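Local coordinates for enoyl-CoA hydratase/isomerase family protein (Pseudomonas syringae pv. tomato, PDB 3OT6), which probably acts on acyl-CoA thioesters as a crotonase-family hydratase or isomerase, its exact substrate and reaction being unknown, at residues A[18-23]-A[54-59]; A[109-114]-A[128-133]. All blocks are in the same frame, centred on the assembly; numbering follows the deposited sequence.

Contact 1: A[18-23]-A[54-59]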
loop_
_atom_site.group_PDB
_atom_site.type_symbol
_atom_site.label_atom_id
_atom_site.label_comp_id
_atom_site.label_asym_id
_atom_site.label_seq_id
_atom_site.Cartn_x
_atom_site.Cartn_y
_atom_site.Cartn_z
ATOM N N THR A 18 -0.864 -14.844 -0.519
ATOM C CA THR A 18 -0.701 -13.984 0.632
ATOM C C THR A 18 0.747 -13.547 0.663
ATOM O O THR A 18 1.647 -14.406 0.684
ATOM C CB THR A 18 -1.056 -14.679 1.929
ATOM O OG1 THR A 18 -2.414 -15.125 1.885
ATOM C CG2 THR A 18 -0.948 -13.708 3.080
ATOM N N LEU A 19 0.958 -12.213 0.615
ATOM C CA LEU A 19 2.280 -11.547 0.786
ATOM C C LEU A 19 2.325 -10.959 2.176
ATOM O O LEU A 19 1.540 -10.049 2.521
ATOM C CB LEU A 19 2.497 -10.499 -0.291
ATOM C CG LEU A 19 2.893 -11.047 -1.703
ATOM C CD1 LEU A 19 1.914 -12.078 -2.287
ATOM C CD2 LEU A 19 3.120 -9.975 -2.701
ATOM N N THR A 20 3.165 -11.544 3.030
ATOM C CA THR A 20 3.179 -11.133 4.434
ATOM C C THR A 20 4.431 -10.325 4.660
ATOM O O THR A 20 5.535 -10.846 4.449
ATOM C CB THR A 20 3.160 -12.294 5.389
ATOM O OG1 THR A 20 1.991 -13.089 5.137
ATOM C CG2 THR A 20 3.085 -11.773 6.810
ATOM N N LEU A 21 4.281 -9.037 4.964
ATOM C CA LEU A 21 5.448 -8.245 5.238
ATOM C C LEU A 21 5.820 -8.530 6.665
ATOM O O LEU A 21 4.949 -8.587 7.540
ATOM C CB LEU A 21 5.128 -6.767 5.070
ATOM C CG LEU A 21 6.182 -5.718 5.446
ATOM C CD1 LEU A 21 7.575 -5.895 4.769
ATOM C CD2 LEU A 21 5.610 -4.314 5.237
ATOM N N ASN A 22 7.106 -8.730 6.901
ATOM C CA ASN A 22 7.609 -8.959 8.244
ATOM C C ASN A 22 9.053 -8.417 8.420
ATOM O O ASN A 22 10.053 -9.128 8.187
ATOM C CB ASN A 22 7.500 -10.452 8.546
ATOM C CG ASN A 22 8.041 -10.813 9.901
ATOM O OD1 ASN A 22 8.244 -9.954 10.766
ATOM N ND2 ASN A 22 8.305 -12.086 10.087
ATOM N N ASN A 23 9.150 -7.147 8.799
ATOM C CA ASN A 23 10.426 -6.463 8.897
ATOM C C ASN A 23 10.578 -5.729 10.251
ATOM O O ASN A 23 10.055 -4.626 10.430
ATOM C CB ASN A 23 10.549 -5.464 7.749
ATOM C CG ASN A 23 11.880 -4.715 7.772
ATOM O OD1 ASN A 23 12.894 -5.286 8.158
ATOM N ND2 ASN A 23 11.888 -3.442 7.354
ATOM N N THR A 54 -0.467 -8.267 3.531
ATOM C CA THR A 54 -0.768 -8.072 4.953
ATOM C C THR A 54 0.540 -7.868 5.738
ATOM O O THR A 54 1.630 -7.999 5.189
ATOM C CB THR A 54 -1.649 -9.277 5.540
ATOM O OG1 THR A 54 -2.269 -8.859 6.777
ATOM C CG2 THR A 54 -0.816 -10.560 5.798
ATOM N N GLY A 55 0.451 -7.532 7.008
ATOM C CA GLY A 55 1.650 -7.301 7.792
ATOM C C GLY A 55 1.754 -8.255 8.978
ATOM O O GLY A 55 1.472 -9.445 8.852
ATOM N N GLN A 56 2.157 -7.736 10.134
ATOM C CA GLN A 56 2.222 -8.522 11.358
ATOM C C GLN A 56 1.070 -8.126 12.273
ATOM O O GLN A 56 0.385 -7.116 12.038
ATOM C CB GLN A 56 3.592 -8.315 12.029
ATOM C CG GLN A 56 4.748 -9.014 11.265
ATOM C CD GLN A 56 4.433 -10.493 11.020
ATOM O OE1 GLN A 56 4.180 -11.250 11.965
ATOM N NE2 GLN A 56 4.406 -10.901 9.756
ATOM N N PRO A 57 0.808 -8.913 13.312
ATOM C CA PRO A 57 -0.330 -8.459 14.137
ATOM C C PRO A 57 -0.115 -7.044 14.657
ATOM O O PRO A 57 0.997 -6.696 15.037
ATOM C CB PRO A 57 -0.331 -9.454 15.303
ATOM C CG PRO A 57 0.231 -10.724 14.672
ATOM C CD PRO A 57 1.369 -10.195 13.791
ATOM N N GLY A 58 -1.186 -6.248 14.608
ATOM C CA GLY A 58 -1.197 -4.901 15.078
ATOM C C GLY A 58 -0.543 -3.907 14.143
ATOM O O GLY A 58 -0.576 -2.711 14.417
ATOM N N ILE A 59 0.079 -4.356 13.049
ATOM C CA ILE A 59 0.746 -3.407 12.154
ATOM C C ILE A 59 0.864 -3.838 10.656
ATOM O O ILE A 59 1.478 -4.888 10.340
ATOM C CB ILE A 59 2.135 -3.007 12.701
ATOM C CG1 ILE A 59 2.770 -1.957 11.827
ATOM C CG2 ILE A 59 3.049 -4.213 12.802
ATOM C CD1 ILE A 59 2.947 -0.654 12.524
#
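Thr-20 and Thr-54 form a parallel beta bridge at the end of strand 50-54, in the larger sheet of the crotonase fold. Two backbone bonds make the register. Thr-54 N-H gives to Leu-19 O at 2.9 Å, and Leu-21 N-H gives to Thr-54 O, also at 2.9 Å. The second is nearly straight, the first slightly bent.

The two threonine side chains lie side by side on the same face of the sheet and point the same way. They meet through Thr-20 OG1 and Thr-54 CG2, 3.8 Å apart. Thr-54 OG1 stands anti to its own N (chi1 -162°), which leaves CG2 between N and the carbonyl carbon and near strand 16-21. That hydroxyl bonds to Ala-100 O on the next strand.

The backbones stay close through Leu-21 and Gly-55 and separate only after Gly-55. Gln-56 opens a type II turn that ends at Ile-59. The Gln-56 side chain bends at chi2 (-53°) and returns to strand 16-21. It crosses Thr-20 at about a right angle, with Gln-56 NE2 3.3 Å from Thr-20 CG2. Its amide also passes obliquely by that of Asn-22, the planes 32° apart, and Gln-56 CG lies 3.7 Å from Asn-22 OD1. Gln-56 NE2 bonds to Leu-21 O at 3.2 Å. This oxygen lies in the Gln-56 amide plane, whereas the donor sits above the Leu-21 carbonyl plane.

Contact 2: A[109-114]-A[128-133]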
loop_
_atom_site.group_PDB
_atom_site.type_symbol
_atom_site.label_atom_id
_atom_site.label_comp_id
_atom_site.label_asym_id
_atom_site.label_seq_id
_atom_site.Cartn_x
_atom_site.Cartn_y
_atom_site.Cartn_z
ATOM N N GLY A 109 3.231 3.163 4.771
ATOM C CA GLY A 109 2.345 2.049 5.084
ATOM C C GLY A 109 0.889 2.387 4.717
ATOM O O GLY A 109 0.122 1.523 4.280
ATOM N N ALA A 110 0.465 3.627 4.914
ATOM C CA ALA A 110 -0.891 3.941 4.494
ATOM C C ALA A 110 -0.970 4.135 2.948
ATOM O O ALA A 110 -2.054 3.949 2.362
ATOM C CB ALA A 110 -1.474 5.154 5.255
ATOM N N PHE A 111 0.135 4.516 2.298
ATOM C CA PHE A 111 0.153 4.497 0.854
ATOM C C PHE A 111 -0.070 3.129 0.236
ATOM O O PHE A 111 -0.571 3.018 -0.883
ATOM C CB PHE A 111 1.371 5.174 0.290
ATOM C CG PHE A 111 1.291 6.674 0.409
ATOM C CD1 PHE A 111 0.214 7.377 -0.169
ATOM C CD2 PHE A 111 2.242 7.387 1.111
ATOM C CE1 PHE A 111 0.126 8.807 -0.056
ATOM C CE2 PHE A 111 2.159 8.760 1.242
ATOM C CZ PHE A 111 1.104 9.487 0.675
ATOM N N LEU A 112 0.267 2.074 0.953
ATOM C CA LEU A 112 0.040 0.759 0.392
ATOM C C LEU A 112 -1.455 0.536 0.225
ATOM O O LEU A 112 -1.840 -0.107 -0.762
ATOM C CB LEU A 112 0.622 -0.365 1.247
ATOM C CG LEU A 112 2.117 -0.376 1.471
ATOM C CD1 LEU A 112 2.438 -1.625 2.368
ATOM C CD2 LEU A 112 2.790 -0.458 0.158
ATOM N N LEU A 113 -2.280 1.022 1.170
ATOM C CA LEU A 113 -3.760 0.905 1.067
ATOM C C LEU A 113 -4.386 1.714 -0.102
ATOM O O LEU A 113 -5.506 1.405 -0.583
ATOM C CB LEU A 113 -4.454 1.289 2.382
ATOM C CG LEU A 113 -4.015 0.599 3.697
ATOM C CD1 LEU A 113 -4.319 1.530 4.879
ATOM C CD2 LEU A 113 -4.727 -0.757 3.806
ATOM N N LEU A 114 -3.686 2.765 -0.510
ATOM C CA LEU A 114 -4.083 3.602 -1.598
ATOM C C LEU A 114 -3.586 3.039 -2.950
ATOM O O LEU A 114 -3.807 3.653 -3.997
ATOM C CB LEU A 114 -3.567 5.034 -1.352
ATOM C CG LEU A 114 -4.107 5.695 -0.058
ATOM C CD1 LEU A 114 -3.860 7.209 -0.004
ATOM C CD2 LEU A 114 -5.599 5.427 0.177
ATOM N N ILE A 128 -4.381 4.982 11.331
ATOM C CA ILE A 128 -4.085 4.907 9.930
ATOM C C ILE A 128 -4.020 6.324 9.392
ATOM O O ILE A 128 -4.982 7.121 9.587
ATOM C CB ILE A 128 -5.177 4.155 9.213
ATOM C CG1 ILE A 128 -5.202 2.687 9.651
ATOM C CG2 ILE A 128 -5.028 4.358 7.725
ATOM C CD1 ILE A 128 -6.448 2.017 9.267
ATOM N N GLY A 129 -2.917 6.685 8.736
ATOM C CA GLY A 129 -2.861 8.013 8.186
ATOM C C GLY A 129 -1.496 8.369 7.706
ATOM O O GLY A 129 -0.619 7.542 7.731
ATOM N N LEU A 130 -1.331 9.640 7.339
ATOM C CA LEU A 130 -0.185 10.144 6.679
ATOM C C LEU A 130 0.435 11.204 7.595
ATOM O O LEU A 130 -0.016 12.365 7.646
ATOM C CB LEU A 130 -0.606 10.768 5.328
ATOM C CG LEU A 130 -1.243 9.786 4.346
ATOM C CD1 LEU A 130 -1.664 10.523 3.050
ATOM C CD2 LEU A 130 -0.306 8.576 4.037
ATOM N N ASN A 131 1.479 10.828 8.329
ATOM C CA ASN A 131 1.897 11.733 9.378
ATOM C C ASN A 131 3.042 12.600 8.949
ATOM O O ASN A 131 3.628 13.291 9.767
ATOM C CB ASN A 131 2.199 10.978 10.665
ATOM C CG ASN A 131 3.400 10.076 10.539
ATOM O OD1 ASN A 131 3.860 9.747 9.455
ATOM N ND2 ASN A 131 3.910 9.676 11.648
ATOM N N GLU A 132 3.364 12.583 7.661
ATOM C CA GLU A 132 4.611 13.174 7.265
ATOM C C GLU A 132 4.711 14.659 7.607
ATOM O O GLU A 132 5.807 15.151 7.938
ATOM C CB GLU A 132 5.116 12.797 5.822
ATOM C CG GLU A 132 4.204 12.256 4.776
ATOM C CD GLU A 132 3.701 10.804 4.977
ATOM O OE1 GLU A 132 4.129 9.885 4.260
ATOM O OE2 GLU A 132 2.810 10.587 5.814
ATOM N N VAL A 133 3.579 15.363 7.544
ATOM C CA VAL A 133 3.575 16.802 7.778
ATOM C C VAL A 133 3.800 17.040 9.278
ATOM O O VAL A 133 4.326 18.084 9.683
ATOM C CB VAL A 133 2.313 17.531 7.240
ATOM C CG1 VAL A 133 2.011 18.867 8.040
ATOM C CG2 VAL A 133 2.514 17.851 5.814
#
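Leu-130, just past strand 128-129, reaches to Ala-110 and Phe-111 on helix 108-113. Its CB starts off to one side of the helix. CG lies anti to the carbonyl carbon (chi1 -62°), and from there the two methyls turn to the helix. CD2 does most of the touching. Leu-130 CD2 lies over one face of the Phe-111 ring, 3.8 Å from the centroid and 17° off the ring normal, in a CH-pi contact. Leu-130 CD2 is also 3.8 Å from Ala-110 CB, so it fills the corner between these two helix side chains. Leu-130 CD1 meets the outer part of the ring, 3.8 Å from Phe-111 CZ.

Glu-132 comes to the ring from another direction. Glu-132 OE1 is at the edge, near the ring plane, 3.8 Å from Phe-111 CE2, and its carboxylate is turned 78° from the ring. A bound methylpentanediol, probably from the crystallisation liquor, lies about 4 Å from the Glu-132 side chain.

Ala-110 CB also rests 3.5 Å from Gly-129 O. At the other end Ile-128 CG2 and Leu-113 CD1 touch at 4.1 Å, their side chains crossing at about a right angle. The contact is buried. Helix 141-150 adds Leu-146 against Phe-111, helix 153-160 adds Ser-159 and Val-160 against Leu-130, and strand 128-129 runs between strands 103-106 and 165-166.

How the contacts relate
Contact 1 closes before contact 2 opens along the chain. Their centres are 16 Å apart, and their nearest atoms are about 5 Å apart without touching. The touching part of contact 1 lies at the larger sheet, where strands 16-21 and 50-54 are neighbours. Segment 54-59 then continues into strand 58-59, an outermost strand of the smaller mixed sheet. Strand 128-129 of contact 2 lies two places across that sheet, with 103-106 between. Contact 2 sets helix 108-113, which follows strand 103-106, on the smaller sheet. Both contacts belong to one crotonase-type domain, and the chain of segment 54-59 passes from one sheet to the other.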